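Local atomic coordinates of polyhedrin (Uranotaenia sapphirina cypovirus, PDB entry 4ZQX), a protein that forms the crystalline matrix of cypovirus polyhedra, the occlusion bodies that embed virus particles, and binds ATP. Residues Glu74-Arg77 against Ser78-Gly81. Numbering follows the deposited sequence.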
# COMPACT_ATOMS: atom_id res chain seq x y z
N GLU A 74 20.00 -1.46 -4.26
CA GLU A 74 21.26 -1.05 -3.64
C GLU A 74 21.13 -0.88 -2.14
O GLU A 74 22.03 -1.28 -1.38
CB GLU A 74 21.70 0.31 -4.19
CG GLU A 74 22.00 0.39 -5.63
CD GLU A 74 22.24 1.84 -5.99
OE1 GLU A 74 23.35 2.32 -5.70
OE2 GLU A 74 21.30 2.51 -6.48
N LEU A 75 20.04 -0.26 -1.70
CA LEU A 75 19.84 -0.04 -0.27
C LEU A 75 19.65 -1.37 0.48
O LEU A 75 20.22 -1.58 1.55
CB LEU A 75 18.63 0.87 -0.04
CG LEU A 75 18.85 2.29 -0.59
CD1 LEU A 75 17.54 3.06 -0.69
CD2 LEU A 75 19.85 3.06 0.27
N GLN A 76 18.84 -2.27 -0.08
CA GLN A 76 18.60 -3.54 0.58
C GLN A 76 19.89 -4.33 0.66
O GLN A 76 20.12 -5.05 1.64
CB GLN A 76 17.52 -4.35 -0.13
CG GLN A 76 17.10 -5.62 0.62
CD GLN A 76 16.50 -5.32 1.99
OE1 GLN A 76 15.67 -4.42 2.13
NE2 GLN A 76 16.93 -6.07 2.99
N ARG A 77 20.74 -4.20 -0.35
CA ARG A 77 22.03 -4.91 -0.33
C ARG A 77 22.83 -4.53 0.91
O ARG A 77 23.40 -5.40 1.57
CB ARG A 77 22.83 -4.62 -1.61
CG ARG A 77 24.14 -5.41 -1.72
CD ARG A 77 24.74 -5.24 -3.10
NE ARG A 77 24.91 -3.83 -3.44
CZ ARG A 77 24.99 -3.35 -4.69
NH1 ARG A 77 24.94 -4.17 -5.73
NH2 ARG A 77 25.13 -2.04 -4.88
N SER A 78 22.84 -3.24 1.25
CA SER A 78 23.59 -2.77 2.42
C SER A 78 22.96 -3.23 3.72
O SER A 78 23.65 -3.64 4.66
CB SER A 78 23.72 -1.24 2.40
OG SER A 78 24.52 -0.81 1.31
N ILE A 79 21.64 -3.16 3.78
CA ILE A 79 20.87 -3.60 4.94
C ILE A 79 21.09 -5.10 5.25
O ILE A 79 21.17 -5.51 6.41
CB ILE A 79 19.37 -3.31 4.71
CG1 ILE A 79 19.14 -1.80 4.79
CG2 ILE A 79 18.48 -4.04 5.73
CD1 ILE A 79 17.81 -1.34 4.21
N ASN A 80 21.20 -5.91 4.20
CA ASN A 80 21.34 -7.36 4.35
C ASN A 80 22.45 -7.81 5.32
O ASN A 80 22.26 -8.75 6.10
CB ASN A 80 21.59 -8.01 2.98
CG ASN A 80 20.32 -8.17 2.14
OD1 ASN A 80 19.19 -8.03 2.63
ND2 ASN A 80 20.51 -8.47 0.86
N GLY A 81 23.58 -7.13 5.30
CA GLY A 81 24.71 -7.54 6.13
C GLY A 81 24.47 -7.35 7.61
O GLY A 81 25.20 -7.90 8.44
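One turn of the helix 72-83 joins Gln76 to Asn80 through an i to i+4 pair of side-chain amides. Gln76 NE2 donates to Asn80 OD1 at 3.0 Å, and the N-H...O angle of 171° is nearly straight. The acceptor lies almost in the amide plane of Gln76. Relative to the Asn80 carbonyl, the donor is above the plane, 36° out of it. The two amide planes are well turned against each other. Gln76 reaches its partner because CG stands anti to the backbone N (chi1 -173°) and the chain then bends at chi2. The same two residues are tied through the backbone, where Asn80 N donates to Gln76 O at 2.9 Å. Ile79 crosses the Gln76 side chain at about a right angle, with its CG2 3.7 Å from Gln76 NE2. Ile79 CG1 rests 3.4 Å from Leu75 O. That carbonyl takes the regular helical bond from Ile79 N at 3.1 Å. The bond from Ser78 N to Glu74 O is weak and longer, 3.4 Å. The same Asn80 OD1 also accepts a hydrogen bond from Gln209 NE2 of a second subunit, so two amide N-H donors grip it, one within its own helix and one across the subunit interface. Gln76 packs on Thr208 of that subunit. Together these bonds should limit rotation of the Asn80 amide and link this helix turn to the neighbouring subunit.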